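Side-chain contacts in IclR family transcriptional regulator (Brucella abortus, PDB 5WHM), which probably represses transcription as an IclR-type regulator, pairing a helix-turn-helix DNA-binding domain with a GAF-like C-terminal domain in a two-chain assembly: residues Thr6-Leu11 with Leu175-Glu180; Arg34-Thr39 with Tyr81-Gly86; Val119-Arg124 with Val130-Val135. All coordinates share one frame; numbering follows the deposited sequence.

Contact 1: Thr6-Leu11 with Leu175-Glu180; sequences TMLTPL and LEHIRE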
loop_
_atom_site.group_PDB
_atom_site.type_symbol
_atom_site.label_atom_id
_atom_site.label_comp_id
_atom_site.label_asym_id
_atom_site.label_seq_id
_atom_site.Cartn_x
_atom_site.Cartn_y
_atom_site.Cartn_z
ATOM N N THR C 6 -18.353 -2.435 -10.138
ATOM C CA THR C 6 -17.561 -1.324 -9.612
ATOM C C THR C 6 -17.499 -0.190 -10.630
ATOM O O THR C 6 -17.301 -0.421 -11.830
ATOM C CB THR C 6 -16.148 -1.802 -9.252
ATOM O OG1 THR C 6 -16.244 -2.944 -8.394
ATOM C CG2 THR C 6 -15.343 -0.715 -8.531
HETATM N N MSE C 7 -17.724 1.032 -10.160
HETATM C CA MSE C 7 -17.732 2.180 -11.071
HETATM C C MSE C 7 -16.359 2.470 -11.692
HETATM O O MSE C 7 -15.338 2.547 -10.996
HETATM C CB MSE C 7 -18.211 3.441 -10.344
HETATM C CG MSE C 7 -19.464 3.266 -9.514
HETATM SE SE MSE C 7 -19.892 4.971 -8.647
HETATM C CE MSE C 7 -20.618 5.837 -10.232
ATOM N N LEU C 8 -16.361 2.678 -13.001
ATOM C CA LEU C 8 -15.185 3.118 -13.741
ATOM C C LEU C 8 -15.091 4.631 -13.840
ATOM O O LEU C 8 -13.985 5.165 -13.975
ATOM C CB LEU C 8 -15.209 2.544 -15.165
ATOM C CG LEU C 8 -15.325 1.028 -15.294
ATOM C CD1 LEU C 8 -15.394 0.620 -16.755
ATOM C CD2 LEU C 8 -14.171 0.338 -14.610
ATOM N N THR C 9 -16.227 5.327 -13.808
ATOM C CA THR C 9 -16.282 6.784 -13.948
ATOM C C THR C 9 -17.151 7.372 -12.842
ATOM O O THR C 9 -18.264 7.860 -13.099
ATOM C CB THR C 9 -16.836 7.171 -15.317
ATOM O OG1 THR C 9 -18.144 6.611 -15.453
ATOM C CG2 THR C 9 -15.942 6.638 -16.428
ATOM N N PRO C 10 -16.670 7.351 -11.596
ATOM C CA PRO C 10 -17.521 7.768 -10.471
ATOM C C PRO C 10 -17.865 9.250 -10.459
ATOM O O PRO C 10 -18.757 9.648 -9.693
ATOM C CB PRO C 10 -16.691 7.386 -9.240
ATOM C CG PRO C 10 -15.293 7.348 -9.716
ATOM C CD PRO C 10 -15.330 6.936 -11.148
ATOM N N LEU C 11 -17.206 10.082 -11.259
ATOM C CA LEU C 11 -17.540 11.498 -11.245
ATOM C C LEU C 11 -18.569 11.840 -12.323
ATOM O O LEU C 11 -18.926 13.014 -12.482
ATOM C CB LEU C 11 -16.270 12.354 -11.387
ATOM C CG LEU C 11 -15.232 12.247 -10.228
ATOM C CD1 LEU C 11 -14.376 13.496 -10.132
ATOM C CD2 LEU C 11 -15.865 11.938 -8.878
ATOM N N LEU C 175 -15.087 -3.391 -22.043
ATOM C CA LEU C 175 -14.530 -3.236 -23.389
ATOM C C LEU C 175 -15.138 -2.042 -24.120
ATOM O O LEU C 175 -14.418 -1.285 -24.784
ATOM C CB LEU C 175 -14.742 -4.510 -24.204
ATOM C CG LEU C 175 -14.001 -5.765 -23.737
ATOM C CD1 LEU C 175 -14.091 -6.821 -24.816
ATOM C CD2 LEU C 175 -12.560 -5.465 -23.383
ATOM N N GLU C 176 -16.458 -1.861 -24.022
ATOM C CA GLU C 176 -17.065 -0.645 -24.556
ATOM C C GLU C 176 -16.376 0.578 -23.979
ATOM O O GLU C 176 -16.109 1.547 -24.691
ATOM C CB GLU C 176 -18.567 -0.624 -24.257
ATOM N N HIS C 177 -16.016 0.511 -22.697
ATOM C CA HIS C 177 -15.294 1.592 -22.039
ATOM C C HIS C 177 -13.874 1.748 -22.578
ATOM O O HIS C 177 -13.355 2.868 -22.653
ATOM C CB HIS C 177 -15.262 1.329 -20.533
ATOM C CG HIS C 177 -15.373 2.564 -19.720
ATOM N ND1 HIS C 177 -14.273 3.288 -19.320
ATOM C CD2 HIS C 177 -16.458 3.234 -19.265
ATOM C CE1 HIS C 177 -14.673 4.343 -18.634
ATOM N NE2 HIS C 177 -15.994 4.334 -18.590
ATOM N N ILE C 178 -13.215 0.640 -22.926
ATOM C CA ILE C 178 -11.844 0.717 -23.429
ATOM C C ILE C 178 -11.815 1.236 -24.867
ATOM O O ILE C 178 -10.840 1.874 -25.291
ATOM C CB ILE C 178 -11.166 -0.659 -23.287
ATOM C CG1 ILE C 178 -10.795 -0.905 -21.820
ATOM C CG2 ILE C 178 -9.950 -0.768 -24.187
ATOM C CD1 ILE C 178 -10.398 -2.318 -21.533
ATOM N N ARG C 179 -12.892 1.014 -25.626
ATOM C CA ARG C 179 -12.986 1.496 -26.999
ATOM C C ARG C 179 -13.002 3.020 -27.086
ATOM O O ARG C 179 -12.688 3.572 -28.146
ATOM C CB ARG C 179 -14.247 0.918 -27.647
ATOM C CG ARG C 179 -14.276 0.950 -29.160
ATOM C CD ARG C 179 -15.413 0.084 -29.664
ATOM N NE ARG C 179 -16.705 0.762 -29.598
ATOM C CZ ARG C 179 -17.382 1.188 -30.667
ATOM N NH1 ARG C 179 -16.892 0.991 -31.887
ATOM N NH2 ARG C 179 -18.552 1.804 -30.520
ATOM N N GLU C 180 -13.355 3.708 -25.999
ATOM C CA GLU C 180 -13.425 5.165 -25.980
ATOM C C GLU C 180 -12.108 5.796 -25.548
ATOM O O GLU C 180 -11.699 6.822 -26.100
ATOM C CB GLU C 180 -14.548 5.619 -25.046
ATOM C CG GLU C 180 -15.863 4.889 -25.270
ATOM C CD GLU C 180 -16.969 5.803 -25.760
ATOM O OE1 GLU C 180 -16.659 6.854 -26.364
ATOM O OE2 GLU C 180 -18.153 5.473 -25.534
#
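The imidazole of H177 reaches out from its helix into the bend made by L8 and T9, and the two residues receive it in different ways. L8 lies over one face of the ring: its CD1 stands 3.8 Å from the centroid of the H177 ring and 19° off the normal, a CH-pi contact displaced toward the rim on the CG side. L8 CB comes within 3.9 Å of H177 CE1 at the far end of the ring, so the leucine and the imidazole run antiparallel, each beside the other's length. T9 instead meets the ring at its edge and in its plane, its methyl CG2 lying 3.2 Å from H177 NE2, a close approach between a carbon and a ring nitrogen. The torsion of T9 (chi1 59°) explains the choice of branch: CG2 stands opposite the carbonyl carbon and faces the ring, leaving OG1 to bond the carboxylate of E12. Face and edge of one flat group are thus both used by apolar carbon, with no polar bond between the segments, and only 137 Å² of surface is buried. The contact joins the loop ahead of helix 15-18 to helix 168-181 of the C-terminal domain. Next to it, M7 makes backbone hydrogen bonds to the second subunit and P10 packs on L69 of that subunit. L11 rests on helix 24-33 of its own chain, whereas helix 168-181, the bearer of H177, turns L175 and I178 toward helix 186-203.

Contact 2: Arg34-Thr39 with Tyr81-Gly86; sequences RCFTPT and YQLDIG
F36 meets Y81 and L83 with different parts of one side chain. Its CB lies 3.6 Å from L83 CG, which approaches the ring obliquely, and L83 CD2 is 4.0 Å from F36 CD1. The far end of the phenyl passes to Y81: F36 CZ is 3.9 Å from Y81 CB, while F36 CE2 comes 3.3 Å from Y81 O, which sits at the ring edge near its plane. With CG opposite the carbonyl carbon (chi1 -63°), the F36 ring extends along strand 81-83, and the Y81 ring heads away from it. This strand pairs with strand 72-74 as the small antiparallel wing of a winged helix-turn-helix domain, so F36 packs the loop after helix 24-33 against the wing. L72 of the partner strand touches F36, Y81 and L83 alike, and I48 of helix 45-52 also packs on F36. Further out, the loop is shaped by an ST turn in which T39 N bonds T37 OG1 at 3.2 Å. On the strand side, R73 makes a hydrogen bond to Q82 OE1 and a salt bridge to D84 OD1. The second subunit contributes N97, whose ND2 bonds L83 O, and M94, which packs against L83.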
loop_
_atom_site.group_PDB
_atom_site.type_symbol
_atom_site.label_atom_id
_atom_site.label_comp_id
_atom_site.label_asym_id
_atom_site.label_seq_id
_atom_site.Cartn_x
_atom_site.Cartn_y
_atom_site.Cartn_z
ATOM N N ARG C 34 -6.409 9.280 -6.661
ATOM C CA ARG C 34 -6.060 8.401 -7.787
ATOM C C ARG C 34 -5.268 9.109 -8.883
ATOM O O ARG C 34 -4.765 8.430 -9.791
ATOM C CB ARG C 34 -7.315 7.799 -8.416
ATOM C CG ARG C 34 -8.016 6.734 -7.594
ATOM C CD ARG C 34 -9.085 6.050 -8.472
ATOM N NE ARG C 34 -9.741 4.924 -7.808
ATOM C CZ ARG C 34 -9.465 3.639 -8.046
ATOM N NH1 ARG C 34 -10.123 2.676 -7.387
ATOM N NH2 ARG C 34 -8.541 3.314 -8.947
ATOM N N CYS C 35 -5.177 10.443 -8.850
ATOM C CA CYS C 35 -4.386 11.162 -9.850
ATOM C C CYS C 35 -2.903 10.885 -9.698
ATOM O O CYS C 35 -2.148 11.066 -10.653
ATOM C CB CYS C 35 -4.600 12.671 -9.723
ATOM S SG CYS C 35 -6.182 13.195 -10.329
ATOM N N PHE C 36 -2.474 10.521 -8.491
ATOM C CA PHE C 36 -1.072 10.247 -8.200
ATOM C C PHE C 36 -0.765 8.804 -8.566
ATOM O O PHE C 36 -1.518 7.885 -8.212
ATOM C CB PHE C 36 -0.766 10.522 -6.724
ATOM C CG PHE C 36 -0.955 11.973 -6.330
ATOM C CD1 PHE C 36 -2.209 12.449 -6.001
ATOM C CD2 PHE C 36 0.122 12.861 -6.311
ATOM C CE1 PHE C 36 -2.408 13.792 -5.660
ATOM C CE2 PHE C 36 -0.055 14.195 -5.944
ATOM C CZ PHE C 36 -1.320 14.669 -5.620
ATOM N N THR C 37 0.287 8.612 -9.344
ATOM C CA THR C 37 0.602 7.256 -9.763
ATOM C C THR C 37 2.073 7.000 -9.496
ATOM O O THR C 37 2.788 7.937 -9.117
ATOM C CB THR C 37 0.293 7.041 -11.263
ATOM O OG1 THR C 37 1.343 7.630 -12.030
ATOM C CG2 THR C 37 -1.047 7.636 -11.677
ATOM N N PRO C 38 2.579 5.772 -9.719
ATOM C CA PRO C 38 4.031 5.551 -9.568
ATOM C C PRO C 38 4.895 6.443 -10.450
ATOM O O PRO C 38 6.049 6.701 -10.090
ATOM C CB PRO C 38 4.209 4.061 -9.922
ATOM C CG PRO C 38 2.835 3.446 -9.580
ATOM C CD PRO C 38 1.857 4.508 -9.995
ATOM N N THR C 39 4.391 6.934 -11.581
ATOM C CA THR C 39 5.203 7.775 -12.454
ATOM C C THR C 39 4.722 9.226 -12.517
ATOM O O THR C 39 5.300 10.023 -13.266
ATOM C CB THR C 39 5.249 7.197 -13.882
ATOM O OG1 THR C 39 3.910 7.058 -14.356
ATOM C CG2 THR C 39 5.960 5.851 -13.919
ATOM N N TYR C 81 1.742 19.025 -4.408
ATOM C CA TYR C 81 1.374 17.934 -3.513
ATOM C C TYR C 81 2.031 16.612 -3.914
ATOM O O TYR C 81 2.309 16.357 -5.094
ATOM C CB TYR C 81 -0.140 17.697 -3.484
ATOM C CG TYR C 81 -0.913 18.968 -3.198
ATOM C CD1 TYR C 81 -1.092 19.431 -1.883
ATOM C CD2 TYR C 81 -1.421 19.724 -4.235
ATOM C CE1 TYR C 81 -1.811 20.634 -1.624
ATOM C CE2 TYR C 81 -2.117 20.912 -3.997
ATOM C CZ TYR C 81 -2.303 21.356 -2.697
ATOM O OH TYR C 81 -2.982 22.543 -2.501
ATOM N N GLN C 82 2.207 15.748 -2.910
ATOM C CA GLN C 82 2.585 14.352 -3.094
ATOM C C GLN C 82 1.803 13.524 -2.096
ATOM O O GLN C 82 1.392 14.037 -1.039
ATOM C CB GLN C 82 4.086 14.127 -2.869
ATOM C CG GLN C 82 4.975 14.838 -3.790
ATOM C CD GLN C 82 6.393 14.339 -3.648
ATOM O OE1 GLN C 82 6.987 14.431 -2.576
ATOM N NE2 GLN C 82 6.938 13.782 -4.727
ATOM N N LEU C 83 1.607 12.243 -2.420
ATOM C CA LEU C 83 1.004 11.317 -1.458
ATOM C C LEU C 83 1.877 11.261 -0.201
ATOM O O LEU C 83 3.108 11.294 -0.283
ATOM C CB LEU C 83 0.890 9.894 -2.045
ATOM C CG LEU C 83 -0.089 9.778 -3.240
ATOM C CD1 LEU C 83 0.014 8.359 -3.836
ATOM C CD2 LEU C 83 -1.519 10.086 -2.792
ATOM N N ASP C 84 1.240 11.092 0.958
ATOM C CA ASP C 84 2.001 11.029 2.199
ATOM C C ASP C 84 1.668 9.749 2.977
ATOM O O ASP C 84 0.808 8.944 2.584
ATOM C CB ASP C 84 1.753 12.296 3.046
ATOM C CG ASP C 84 2.895 12.597 4.045
ATOM O OD1 ASP C 84 3.895 11.843 4.153
ATOM O OD2 ASP C 84 2.771 13.639 4.722
ATOM N N ILE C 85 2.377 9.599 4.106
ATOM C CA ILE C 85 2.441 8.358 4.883
ATOM C C ILE C 85 1.063 7.871 5.279
ATOM O O ILE C 85 0.839 6.659 5.417
ATOM C CB ILE C 85 3.285 8.563 6.169
ATOM C CG1 ILE C 85 4.650 9.187 5.848
ATOM C CG2 ILE C 85 3.418 7.219 6.933
ATOM C CD1 ILE C 85 5.418 8.446 4.725
ATOM N N GLY C 86 0.132 8.791 5.538
ATOM C CA GLY C 86 -1.171 8.334 5.972
ATOM C C GLY C 86 -1.866 7.454 4.956
ATOM O O GLY C 86 -2.742 6.673 5.332
#

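Contact 3: Val119-Arg124 with Val130-Val135; sequences VAMAAR and VYLDVV
V119 pairs with V135 at the start of the walk, two nearly straight hydrogen bonds of 2.8 Å joining V119 N to V135 O and V135 N to V119 O. A120 follows as a non-hydrogen-bonded partner of V134, but its methyl belongs chiefly to Y131: CB lies over one ring face, 3.7 Å from the centroid of the Y131 ring. The hydroxyl of that tyrosine bonds N234 on strand 229-238. At M121 the regular ladder breaks. M121 N bonds D133 O, while M121 O accepts from L132 N at 2.7 Å and, weakly, from D133 N at 3.3 Å, so that two residues face one in a classic beta bulge. The selenomethionine chain runs straight from the backbone (chi1 179°) and bends only at its end (chi3 65°), which brings M121 CE to 3.8 Å from L132 CB and also against D133 CB. Past the bulge, A122 faces Y131 with its CB obliquely beside the ring. A123 then closes a pair of hydrogen bonds with V130, and A123 CB lies 4.0 Å from L132 CD1. In this hairpin of the GAF-like domain, alanine methyls thus meet larger side chains of the neighbouring strand, and the bulge turns L132 and D133 to successive positions opposite M121. The buried D133 carboxylate is satisfied by salt bridges to R101 and to R145 of the second subunit, which would probably favour its ionised form.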
loop_
_atom_site.group_PDB
_atom_site.type_symbol
_atom_site.label_atom_id
_atom_site.label_comp_id
_atom_site.label_asym_id
_atom_site.label_seq_id
_atom_site.Cartn_x
_atom_site.Cartn_y
_atom_site.Cartn_z
ATOM N N VAL C 119 6.400 -15.601 -11.107
ATOM C CA VAL C 119 5.000 -16.009 -11.003
ATOM C C VAL C 119 4.306 -14.998 -10.091
ATOM O O VAL C 119 4.839 -14.664 -9.022
ATOM C CB VAL C 119 4.864 -17.443 -10.459
ATOM C CG1 VAL C 119 3.422 -17.861 -10.273
ATOM C CG2 VAL C 119 5.602 -18.452 -11.431
ATOM N N ALA C 120 3.149 -14.490 -10.529
ATOM C CA ALA C 120 2.465 -13.420 -9.803
ATOM C C ALA C 120 0.996 -13.772 -9.620
ATOM O O ALA C 120 0.427 -14.605 -10.347
ATOM C CB ALA C 120 2.600 -12.050 -10.514
HETATM N N MSE C 121 0.396 -13.117 -8.630
HETATM C CA MSE C 121 -1.025 -13.175 -8.378
HETATM C C MSE C 121 -1.586 -11.730 -8.425
HETATM O O MSE C 121 -1.008 -10.839 -7.819
HETATM C CB MSE C 121 -1.310 -13.825 -7.027
HETATM C CG MSE C 121 -2.780 -13.896 -6.675
HETATM SE SE MSE C 121 -3.054 -14.708 -4.908
HETATM C CE MSE C 121 -2.183 -13.382 -3.718
ATOM N N ALA C 122 -2.670 -11.527 -9.181
ATOM C CA ALA C 122 -3.177 -10.191 -9.486
ATOM C C ALA C 122 -4.698 -10.182 -9.403
ATOM O O ALA C 122 -5.344 -11.226 -9.518
ATOM C CB ALA C 122 -2.741 -9.724 -10.887
ATOM N N ALA C 123 -5.268 -8.983 -9.208
ATOM C CA ALA C 123 -6.710 -8.780 -9.319
ATOM C C ALA C 123 -6.964 -7.404 -9.939
ATOM O O ALA C 123 -6.095 -6.523 -9.934
ATOM C CB ALA C 123 -7.412 -8.890 -7.950
ATOM N N ARG C 124 -8.165 -7.228 -10.476
ATOM C CA ARG C 124 -8.474 -6.028 -11.235
ATOM C C ARG C 124 -8.832 -4.860 -10.318
ATOM O O ARG C 124 -9.520 -5.042 -9.308
ATOM C CB ARG C 124 -9.636 -6.294 -12.186
ATOM C CG ARG C 124 -9.988 -5.097 -13.047
ATOM C CD ARG C 124 -11.076 -5.440 -14.069
ATOM N NE ARG C 124 -12.379 -5.653 -13.437
ATOM C CZ ARG C 124 -13.260 -4.683 -13.193
ATOM N NH1 ARG C 124 -12.982 -3.417 -13.495
ATOM N NH2 ARG C 124 -14.417 -4.975 -12.629
ATOM N N VAL C 130 -3.708 -5.327 -10.623
ATOM C CA VAL C 130 -2.848 -4.953 -9.508
ATOM C C VAL C 130 -2.175 -6.220 -8.987
ATOM O O VAL C 130 -2.858 -7.170 -8.603
ATOM C CB VAL C 130 -3.667 -4.286 -8.382
ATOM C CG1 VAL C 130 -2.750 -3.817 -7.259
ATOM C CG2 VAL C 130 -4.508 -3.121 -8.953
ATOM N N TYR C 131 -0.853 -6.202 -8.893
ATOM C CA TYR C 131 -0.114 -7.349 -8.347
ATOM C C TYR C 131 -0.282 -7.442 -6.818
ATOM O O TYR C 131 0.102 -6.519 -6.088
ATOM C CB TYR C 131 1.356 -7.192 -8.703
ATOM C CG TYR C 131 1.767 -7.809 -10.039
ATOM C CD1 TYR C 131 0.827 -8.210 -10.979
ATOM C CD2 TYR C 131 3.095 -8.045 -10.307
ATOM C CE1 TYR C 131 1.223 -8.799 -12.184
ATOM C CE2 TYR C 131 3.495 -8.626 -11.484
ATOM C CZ TYR C 131 2.564 -8.993 -12.424
ATOM O OH TYR C 131 3.024 -9.585 -13.585
ATOM N N LEU C 132 -0.817 -8.566 -6.332
ATOM C CA LEU C 132 -0.957 -8.830 -4.900
ATOM C C LEU C 132 0.233 -9.583 -4.328
ATOM O O LEU C 132 0.541 -9.446 -3.126
ATOM C CB LEU C 132 -2.226 -9.652 -4.644
ATOM C CG LEU C 132 -3.458 -9.171 -5.418
ATOM C CD1 LEU C 132 -4.666 -10.123 -5.262
ATOM C CD2 LEU C 132 -3.804 -7.763 -4.920
ATOM N N ASP C 133 0.906 -10.370 -5.163
ATOM C CA ASP C 133 2.037 -11.167 -4.730
ATOM C C ASP C 133 2.833 -11.536 -5.979
ATOM O O ASP C 133 2.270 -11.644 -7.078
ATOM C CB ASP C 133 1.620 -12.424 -3.936
ATOM C CG ASP C 133 2.747 -12.914 -3.021
ATOM O OD1 ASP C 133 2.593 -13.933 -2.327
ATOM O OD2 ASP C 133 3.810 -12.249 -2.971
ATOM N N VAL C 134 4.145 -11.626 -5.812
ATOM C CA VAL C 134 5.089 -11.950 -6.879
ATOM C C VAL C 134 6.170 -12.814 -6.261
ATOM O O VAL C 134 6.719 -12.471 -5.208
ATOM C CB VAL C 134 5.764 -10.715 -7.518
ATOM C CG1 VAL C 134 6.627 -11.151 -8.722
ATOM C CG2 VAL C 134 4.780 -9.677 -7.919
ATOM N N VAL C 135 6.508 -13.903 -6.930
ATOM C CA VAL C 135 7.570 -14.797 -6.499
ATOM C C VAL C 135 8.491 -15.006 -7.686
ATOM O O VAL C 135 8.021 -15.225 -8.807
ATOM C CB VAL C 135 6.991 -16.131 -5.996
ATOM C CG1 VAL C 135 8.024 -17.208 -6.026
ATOM C CG2 VAL C 135 6.444 -15.949 -4.582
#

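The three contacts show chemistry following place. Contact 3, its centre about 8 Å from the centre of the chain, is the core example: neighbouring strands of one sheet, joined by a backbone ladder with side chains filling in around it. Contact 2 is also buried, yet it lies within the DNA-binding domain and rests on apolar contacts round one aromatic ring. Contact 1 is the smallest and only partly buried, linking elements 164 residues apart by methyl groups against an imidazole. Contacts 1 and 3 touch, L8 CD2 lying 4.1 Å from R124 NH1. Within the chain contact 2 touches neither, but its I85 in the second subunit packs on V130 and L132 of contact 3. All three reach the second subunit.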